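Local coordinates for protein PHB depolymerase (Penicillium funiculosum, PDB 2D81) that probably hydrolyses the ester bonds of the biopolyester polyhydroxybutyrate, as an esterase of the alpha/beta hydrolase fold, at residues C59-T71 and D101-Q115. Residues are numbered along the deposited sequence; the frame is centred on the assembly and turned at random.
Sequences CMYNGYPSITTPT and DTTVGPNVMNQLKAQ. With RB3 ((1R)-3-{[(1R)-3-methoxy-1-methyl-3-oxopropyl]oxy}-1-methyl-3-oxopropyl (3R)-3-hydroxybutanoate), chain C.
At the edge of the substrate pocket, loop 59-67 lies along the loop after strand 92-98 and the helix 106-116. Two backbone hydrogen bonds join the loops, Tyr61 N to Thr103 O (2.8 Å) and Asn62 N to Val104 O. Asn107 N, in the first helical turn, has no carbonyl of an earlier turn to bond; Asn62 supplies the acceptor, its short amide, with CG anti to the backbone N (chi1 -157°), bringing OD1 within 2.9 Å in a nearly straight hydrogen bond (168°). With an alanine here, Asn107 N would probably lose this acceptor and the loop a side-chain tie to the first turn. Gly105 has backbone angles that would press a CB against Val104 O, and a CB would also hit Asn62 OD1. Farther along, Asn107 CB sits over the centre of the Tyr64 ring, a CH-pi contact, while Gln111, bent at chi2 (-62°), hydrogen-bonds through NE2 to Pro65 O at 2.8 Å, the oxygen close to its amide plane. Ile67 CD1 packs on Ala114 CB. Met60 CE lies 3.2 Å from RB3 O3A and Thr103 CG2 3.1 Å from RB3 O1M. Asp101 OD2 accepts from Thr103 N in an Asx turn, and OD1 is hydrogen-bonded to His135 ND1, an Asp-His pairing typical of alpha/beta hydrolases.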
ATOM      1  N   CYS A  59      -1.864   6.781  16.992  1.00  7.97           N
ATOM      2  CA  CYS A  59      -2.127   6.803  15.556  1.00  8.33           C
ATOM      3  C   CYS A  59      -3.144   5.716  15.208  1.00  7.89           C
ATOM      4  O   CYS A  59      -3.225   5.266  14.064  1.00  8.34           O
ATOM      5  CB  CYS A  59      -0.819   6.581  14.773  1.00  7.80           C
ATOM      6  SG  CYS A  59       0.420   7.897  15.036  1.00 10.79           S
ATOM      7  N   MET A  60      -3.927   5.309  16.205  1.00  7.34           N
ATOM      8  CA  MET A  60      -4.935   4.270  16.027  1.00  7.85           C
ATOM      9  C   MET A  60      -6.194   4.564  16.836  1.00  9.28           C
ATOM     10  O   MET A  60      -6.297   5.596  17.493  1.00 10.07           O
ATOM     11  CB  MET A  60      -4.372   2.909  16.450  1.00  8.75           C
ATOM     12  CG  MET A  60      -3.223   2.407  15.594  1.00 11.20           C
ATOM     13  SD  MET A  60      -2.567   0.832  16.205  1.00 11.76           S
ATOM     14  CE  MET A  60      -3.928  -0.254  15.829  1.00 11.80           C
ATOM     15  N   TYR A  61      -7.151   3.644  16.769  1.00  9.58           N
ATOM     16  CA  TYR A  61      -8.331   3.676  17.626  1.00  9.74           C
ATOM     17  C   TYR A  61      -9.101   4.987  17.498  1.00  9.89           C
ATOM     18  O   TYR A  61      -9.705   5.477  18.456  1.00  9.66           O
ATOM     19  CB  TYR A  61      -7.902   3.411  19.071  1.00 11.01           C
ATOM     20  CG  TYR A  61      -7.100   2.132  19.185  1.00 11.12           C
ATOM     21  CD1 TYR A  61      -5.818   2.130  19.735  1.00 13.64           C
ATOM     22  CD2 TYR A  61      -7.599   0.934  18.679  1.00 13.21           C
ATOM     23  CE1 TYR A  61      -5.051   0.965  19.767  1.00 15.50           C
ATOM     24  CE2 TYR A  61      -6.842  -0.234  18.708  1.00 15.03           C
ATOM     25  CZ  TYR A  61      -5.569  -0.212  19.250  1.00 16.45           C
ATOM     26  OH  TYR A  61      -4.815  -1.362  19.257  1.00 20.13           O
ATOM     27  N   ASN A  62      -9.072   5.535  16.288  1.00 10.57           N
ATOM     28  CA  ASN A  62      -9.843   6.713  15.910  1.00  9.64           C
ATOM     29  C   ASN A  62      -9.536   7.921  16.777  1.00 10.04           C
ATOM     30  O   ASN A  62     -10.405   8.748  17.042  1.00 10.32           O
ATOM     31  CB  ASN A  62     -11.342   6.406  15.943  1.00  9.57           C
ATOM     32  CG  ASN A  62     -12.141   7.344  15.057  1.00  9.43           C
ATOM     33  OD1 ASN A  62     -11.664   7.770  14.002  1.00  8.75           O
ATOM     34  ND2 ASN A  62     -13.367   7.654  15.468  1.00  8.83           N
ATOM     35  N   GLY A  63      -8.284   8.016  17.210  1.00 10.10           N
ATOM     36  CA  GLY A  63      -7.828   9.212  17.886  1.00  9.42           C
ATOM     37  C   GLY A  63      -7.404  10.309  16.926  1.00 10.54           C
ATOM     38  O   GLY A  63      -7.584  10.200  15.709  1.00  9.16           O
ATOM     39  N   TYR A  64      -6.844  11.377  17.484  1.00  9.98           N
ATOM     40  CA  TYR A  64      -6.357  12.501  16.692  1.00 11.00           C
ATOM     41  C   TYR A  64      -4.841  12.631  16.818  1.00  9.48           C
ATOM     42  O   TYR A  64      -4.349  13.463  17.582  1.00 10.42           O
ATOM     43  CB  TYR A  64      -6.996  13.813  17.164  1.00  9.62           C
ATOM     44  CG  TYR A  64      -8.462  13.986  16.826  1.00 11.17           C
ATOM     45  CD1 TYR A  64      -9.453  13.296  17.527  1.00  9.79           C
ATOM     46  CD2 TYR A  64      -8.858  14.862  15.817  1.00 11.30           C
ATOM     47  CE1 TYR A  64     -10.802  13.479  17.231  1.00 12.26           C
ATOM     48  CE2 TYR A  64     -10.203  15.051  15.511  1.00 12.84           C
ATOM     49  CZ  TYR A  64     -11.169  14.360  16.222  1.00 12.06           C
ATOM     50  OH  TYR A  64     -12.499  14.550  15.924  1.00 14.74           O
ATOM     51  N   PRO A  65      -4.078  11.820  16.072  1.00  8.64           N
ATOM     52  CA  PRO A  65      -2.621  11.936  16.184  1.00  9.58           C
ATOM     53  C   PRO A  65      -2.143  13.319  15.753  1.00 10.32           C
ATOM     54  O   PRO A  65      -2.738  13.943  14.873  1.00 10.05           O
ATOM     55  CB  PRO A  65      -2.113  10.832  15.260  1.00  7.74           C
ATOM     56  CG  PRO A  65      -3.187  10.750  14.214  1.00  9.59           C
ATOM     57  CD  PRO A  65      -4.451  10.829  15.048  1.00  7.94           C
ATOM     58  N   SER A  66      -1.075  13.800  16.380  1.00  8.19           N
ATOM     59  CA  SER A  66      -0.489  15.073  15.980  1.00  9.00           C
ATOM     60  C   SER A  66       0.262  14.895  14.667  1.00  7.89           C
ATOM     61  O   SER A  66       0.889  13.860  14.439  1.00  9.35           O
ATOM     62  CB  SER A  66       0.476  15.581  17.053  1.00  8.59           C
ATOM     63  OG  SER A  66       1.051  16.820  16.668  1.00  9.28           O
ATOM     64  N   ILE A  67       0.204  15.904  13.806  1.00  7.66           N
ATOM     65  CA  ILE A  67       0.998  15.882  12.586  1.00  7.48           C
ATOM     66  C   ILE A  67       1.919  17.094  12.500  1.00  7.72           C
ATOM     67  O   ILE A  67       2.488  17.378  11.446  1.00  8.70           O
ATOM     68  CB  ILE A  67       0.105  15.850  11.327  1.00  6.49           C
ATOM     69  CG1 ILE A  67      -0.809  17.074  11.301  1.00  9.24           C
ATOM     70  CG2 ILE A  67      -0.698  14.558  11.296  1.00  6.85           C
ATOM     71  CD1 ILE A  67      -1.520  17.282   9.966  1.00 10.56           C
ATOM     72  N   THR A  68       2.078  17.805  13.612  1.00  7.60           N
ATOM     73  CA  THR A  68       2.958  18.967  13.623  1.00  8.77           C
ATOM     74  C   THR A  68       4.388  18.560  13.273  1.00  8.47           C
ATOM     75  O   THR A  68       4.973  19.078  12.317  1.00  7.37           O
ATOM     76  CB  THR A  68       2.959  19.661  15.000  1.00 10.34           C
ATOM     77  OG1 THR A  68       1.614  19.992  15.367  1.00 11.89           O
ATOM     78  CG2 THR A  68       3.781  20.940  14.945  1.00 11.94           C
ATOM     79  N   THR A  69       4.948  17.627  14.036  1.00  8.28           N
ATOM     80  CA  THR A  69       6.314  17.180  13.786  1.00  8.43           C
ATOM     81  C   THR A  69       6.418  16.334  12.516  1.00  8.28           C
ATOM     82  O   THR A  69       7.383  16.457  11.766  1.00  7.12           O
ATOM     83  CB  THR A  69       6.874  16.403  14.992  1.00  9.09           C
ATOM     84  OG1 THR A  69       6.870  17.259  16.145  1.00  9.98           O
ATOM     85  CG2 THR A  69       8.301  15.950  14.718  1.00  8.71           C
ATOM     86  N   PRO A  70       5.430  15.459  12.260  1.00  7.71           N
ATOM     87  CA  PRO A  70       5.514  14.650  11.037  1.00  8.15           C
ATOM     88  C   PRO A  70       5.569  15.534   9.786  1.00  8.37           C
ATOM     89  O   PRO A  70       6.347  15.278   8.864  1.00  8.12           O
ATOM     90  CB  PRO A  70       4.238  13.812  11.098  1.00  7.97           C
ATOM     91  CG  PRO A  70       4.094  13.569  12.569  1.00  7.43           C
ATOM     92  CD  PRO A  70       4.382  14.940  13.159  1.00  7.69           C
ATOM     93  N   THR A  71       4.750  16.580   9.765  1.00  9.22           N
ATOM     94  CA  THR A  71       4.725  17.502   8.638  1.00  8.93           C
ATOM     95  C   THR A  71       6.020  18.311   8.562  1.00  8.91           C
ATOM     96  O   THR A  71       6.562  18.528   7.475  1.00  9.40           O
ATOM     97  CB  THR A  71       3.519  18.465   8.731  1.00  9.33           C
ATOM     98  OG1 THR A  71       2.305  17.699   8.778  1.00  7.98           O
ATOM     99  CG2 THR A  71       3.478  19.393   7.513  1.00  9.20           C
ATOM    100  N   ASP A 101     -14.941   2.455  11.376  1.00  8.69           N
ATOM    101  CA  ASP A 101     -13.623   1.921  11.702  1.00  8.68           C
ATOM    102  C   ASP A 101     -13.132   2.548  13.013  1.00  9.23           C
ATOM    103  O   ASP A 101     -12.944   3.764  13.101  1.00  9.65           O
ATOM    104  CB  ASP A 101     -12.666   2.228  10.542  1.00  8.31           C
ATOM    105  CG  ASP A 101     -11.274   1.654  10.739  1.00  8.12           C
ATOM    106  OD1 ASP A 101     -10.542   1.559   9.731  1.00  6.73           O
ATOM    107  OD2 ASP A 101     -10.899   1.315  11.881  1.00  8.91           O
ATOM    108  N   THR A 102     -12.949   1.717  14.035  1.00 10.79           N
ATOM    109  CA  THR A 102     -12.423   2.188  15.313  1.00 10.42           C
ATOM    110  C   THR A 102     -11.082   1.533  15.623  1.00 10.07           C
ATOM    111  O   THR A 102     -10.611   1.555  16.763  1.00 10.71           O
ATOM    112  CB  THR A 102     -13.406   1.900  16.472  1.00 10.34           C
ATOM    113  OG1 THR A 102     -13.725   0.502  16.503  1.00 11.01           O
ATOM    114  CG2 THR A 102     -14.682   2.710  16.297  1.00 12.11           C
ATOM    115  N   THR A 103     -10.470   0.955  14.595  1.00  9.55           N
ATOM    116  CA  THR A 103      -9.150   0.353  14.719  1.00  7.78           C
ATOM    117  C   THR A 103      -8.082   1.352  14.280  1.00  8.03           C
ATOM    118  O   THR A 103      -7.085   1.551  14.973  1.00  8.40           O
ATOM    119  CB  THR A 103      -9.041  -0.910  13.855  1.00  9.51           C
ATOM    120  OG1 THR A 103     -10.009  -1.871  14.297  1.00  9.36           O
ATOM    121  CG2 THR A 103      -7.647  -1.504  13.956  1.00 10.24           C
ATOM    122  N   VAL A 104      -8.292   1.969  13.120  1.00  7.02           N
ATOM    123  CA  VAL A 104      -7.521   3.148  12.737  1.00  7.58           C
ATOM    124  C   VAL A 104      -8.451   4.358  12.764  1.00  7.94           C
ATOM    125  O   VAL A 104      -8.452   5.107  13.734  1.00  9.76           O
ATOM    126  CB  VAL A 104      -6.890   2.978  11.333  1.00  8.01           C
ATOM    127  CG1 VAL A 104      -6.102   4.228  10.956  1.00  7.90           C
ATOM    128  CG2 VAL A 104      -5.963   1.770  11.332  1.00  7.66           C
ATOM    129  N   GLY A 105      -9.259   4.539  11.722  1.00  8.22           N
ATOM    130  CA  GLY A 105     -10.434   5.383  11.864  1.00  8.06           C
ATOM    131  C   GLY A 105     -10.441   6.701  11.113  1.00  7.73           C
ATOM    132  O   GLY A 105      -9.387   7.202  10.717  1.00  7.76           O
ATOM    133  N   PRO A 106     -11.632   7.297  10.916  1.00  7.96           N
ATOM    134  CA  PRO A 106     -11.803   8.569  10.209  1.00  7.79           C
ATOM    135  C   PRO A 106     -10.914   9.678  10.761  1.00  8.03           C
ATOM    136  O   PRO A 106     -10.367  10.473  10.002  1.00  7.48           O
ATOM    137  CB  PRO A 106     -13.290   8.878  10.400  1.00 10.04           C
ATOM    138  CG  PRO A 106     -13.905   7.526  10.487  1.00 11.30           C
ATOM    139  CD  PRO A 106     -12.936   6.774  11.364  1.00  9.02           C
ATOM    140  N   ASN A 107     -10.767   9.733  12.081  1.00  7.04           N
ATOM    141  CA  ASN A 107     -10.005  10.813  12.699  1.00  8.00           C
ATOM    142  C   ASN A 107      -8.515  10.697  12.371  1.00  7.88           C
ATOM    143  O   ASN A 107      -7.819  11.702  12.244  1.00  8.35           O
ATOM    144  CB  ASN A 107     -10.220  10.808  14.218  1.00  9.22           C
ATOM    145  CG  ASN A 107     -11.643  11.184  14.612  1.00  8.96           C
ATOM    146  OD1 ASN A 107     -12.134  10.777  15.666  1.00 11.78           O
ATOM    147  ND2 ASN A 107     -12.305  11.973  13.774  1.00  7.61           N
ATOM    148  N   VAL A 108      -8.030   9.467  12.227  1.00  5.83           N
ATOM    149  CA  VAL A 108      -6.637   9.242  11.864  1.00  5.43           C
ATOM    150  C   VAL A 108      -6.427   9.484  10.375  1.00  5.97           C
ATOM    151  O   VAL A 108      -5.496  10.182   9.977  1.00  5.57           O
ATOM    152  CB  VAL A 108      -6.194   7.804  12.213  1.00  6.14           C
ATOM    153  CG1 VAL A 108      -4.754   7.570  11.768  1.00  6.08           C
ATOM    154  CG2 VAL A 108      -6.326   7.579  13.718  1.00  6.10           C
ATOM    155  N   MET A 109      -7.296   8.917   9.546  1.00  5.25           N
ATOM    156  CA  MET A 109      -7.188   9.148   8.111  1.00  5.29           C
ATOM    157  C   MET A 109      -7.337  10.622   7.747  1.00  6.03           C
ATOM    158  O   MET A 109      -6.695  11.100   6.813  1.00  7.17           O
ATOM    159  CB  MET A 109      -8.217   8.306   7.351  1.00  6.03           C
ATOM    160  CG  MET A 109      -7.724   6.908   7.003  1.00  6.55           C
ATOM    161  SD  MET A 109      -6.269   6.939   5.905  1.00  8.68           S
ATOM    162  CE  MET A 109      -7.034   7.488   4.369  1.00  6.26           C
ATOM    163  N   ASN A 110      -8.165  11.352   8.488  1.00  7.00           N
ATOM    164  CA  ASN A 110      -8.340  12.773   8.214  1.00  7.70           C
ATOM    165  C   ASN A 110      -7.050  13.553   8.451  1.00  7.60           C
ATOM    166  O   ASN A 110      -6.784  14.536   7.761  1.00  6.53           O
ATOM    167  CB  ASN A 110      -9.451  13.365   9.082  1.00  6.92           C
ATOM    168  CG  ASN A 110      -9.706  14.831   8.774  1.00  9.94           C
ATOM    169  OD1 ASN A 110     -10.211  15.178   7.700  1.00 10.67           O
ATOM    170  ND2 ASN A 110      -9.346  15.702   9.708  1.00 11.02           N
ATOM    171  N   GLN A 111      -6.254  13.123   9.429  1.00  7.42           N
ATOM    172  CA  GLN A 111      -4.977  13.780   9.696  1.00  7.47           C
ATOM    173  C   GLN A 111      -3.978  13.538   8.567  1.00  6.38           C
ATOM    174  O   GLN A 111      -3.163  14.406   8.256  1.00  6.50           O
ATOM    175  CB  GLN A 111      -4.374  13.292  11.019  1.00  8.17           C
ATOM    176  CG  GLN A 111      -5.096  13.771  12.276  1.00 11.73           C
ATOM    177  CD  GLN A 111      -5.086  15.281  12.424  1.00 16.46           C
ATOM    178  OE1 GLN A 111      -5.867  15.985  11.785  1.00 20.26           O
ATOM    179  NE2 GLN A 111      -4.189  15.787  13.268  1.00 17.54           N
ATOM    180  N   LEU A 112      -4.031  12.356   7.959  1.00  6.22           N
ATOM    181  CA  LEU A 112      -3.233  12.101   6.765  1.00  6.36           C
ATOM    182  C   LEU A 112      -3.642  13.057   5.650  1.00  7.16           C
ATOM    183  O   LEU A 112      -2.790  13.610   4.953  1.00  7.30           O
ATOM    184  CB  LEU A 112      -3.409  10.656   6.291  1.00  6.45           C
ATOM    185  CG  LEU A 112      -2.769  10.309   4.939  1.00  4.55           C
ATOM    186  CD1 LEU A 112      -1.256  10.479   5.002  1.00  5.20           C
ATOM    187  CD2 LEU A 112      -3.117   8.867   4.585  1.00  6.00           C
ATOM    188  N   LYS A 113      -4.947  13.247   5.480  1.00  6.58           N
ATOM    189  CA  LYS A 113      -5.445  14.173   4.469  1.00  6.02           C
ATOM    190  C   LYS A 113      -4.901  15.573   4.737  1.00  5.67           C
ATOM    191  O   LYS A 113      -4.412  16.243   3.832  1.00  5.40           O
ATOM    192  CB  LYS A 113      -6.972  14.206   4.483  1.00  6.78           C
ATOM    193  CG  LYS A 113      -7.578  15.150   3.450  1.00 10.93           C
ATOM    194  CD  LYS A 113      -9.095  15.110   3.508  1.00 12.62           C
ATOM    195  CE  LYS A 113      -9.711  15.990   2.436  1.00 15.74           C
ATOM    196  NZ  LYS A 113     -11.193  16.015   2.546  1.00 21.08           N
ATOM    197  N   ALA A 114      -4.988  16.006   5.990  1.00  7.32           N
ATOM    198  CA  ALA A 114      -4.550  17.344   6.369  1.00  7.30           C
ATOM    199  C   ALA A 114      -3.053  17.490   6.137  1.00  7.90           C
ATOM    200  O   ALA A 114      -2.580  18.519   5.643  1.00  7.64           O
ATOM    201  CB  ALA A 114      -4.877  17.602   7.830  1.00  8.02           C
ATOM    202  N   GLN A 115      -2.310  16.450   6.498  1.00  5.94           N
ATOM    203  CA  GLN A 115      -0.859  16.467   6.353  1.00  7.07           C
ATOM    204  C   GLN A 115      -0.452  16.605   4.889  1.00  7.14           C
ATOM    205  O   GLN A 115       0.355  17.466   4.542  1.00  7.73           O
ATOM    206  CB  GLN A 115      -0.261  15.186   6.933  1.00  4.99           C
ATOM    207  CG  GLN A 115       1.238  15.059   6.733  1.00  6.47           C
ATOM    208  CD  GLN A 115       1.762  13.716   7.189  1.00  6.86           C
ATOM    209  OE1 GLN A 115       1.255  12.672   6.781  1.00  7.12           O
ATOM    210  NE2 GLN A 115       2.789  13.734   8.035  1.00  5.47           N
TER
HETATM  211  O1M RB3 C 451      -5.165  -3.382  13.760  1.00 30.39           O
HETATM  212  C1A RB3 C 451      -4.376  -3.343  12.790  1.00 27.41           C
HETATM  213  O1A RB3 C 451      -3.764  -4.319  12.304  1.00 30.84           O
HETATM  214  C2A RB3 C 451      -4.141  -1.977  12.141  1.00 24.10           C
HETATM  215  C3A RB3 C 451      -2.657  -1.607  12.143  1.00 19.82           C
HETATM  216  C4A RB3 C 451      -2.498  -0.226  11.504  1.00 18.87           C
HETATM  217  O3A RB3 C 451      -2.182  -1.566  13.499  1.00 18.25           O
HETATM  218  C1B RB3 C 451      -0.913  -2.044  13.621  1.00 16.84           C
HETATM  219  O1B RB3 C 451      -0.148  -2.052  12.658  1.00 11.77           O
HETATM  220  C2B RB3 C 451      -0.467  -2.574  14.986  1.00 17.31           C
HETATM  221  C3B RB3 C 451       1.052  -2.725  15.112  1.00 17.59           C
HETATM  222  C4B RB3 C 451       1.759  -1.372  15.002  1.00 17.31           C
HETATM  223  O3B RB3 C 451       1.359  -3.293  16.395  1.00 22.14           O
HETATM  224  C1C RB3 C 451       1.297  -4.652  16.391  1.00 23.34           C
HETATM  225  O1C RB3 C 451       0.466  -5.235  15.695  1.00 24.73           O
HETATM  226  C2C RB3 C 451       2.264  -5.444  17.274  1.00 24.97           C
HETATM  227  C3C RB3 C 451       1.505  -6.298  18.292  1.00 26.39           C
HETATM  228  C4C RB3 C 451       2.483  -7.061  19.188  1.00 26.08           C
HETATM  229  O3C RB3 C 451       0.656  -5.461  19.080  1.00 29.55           O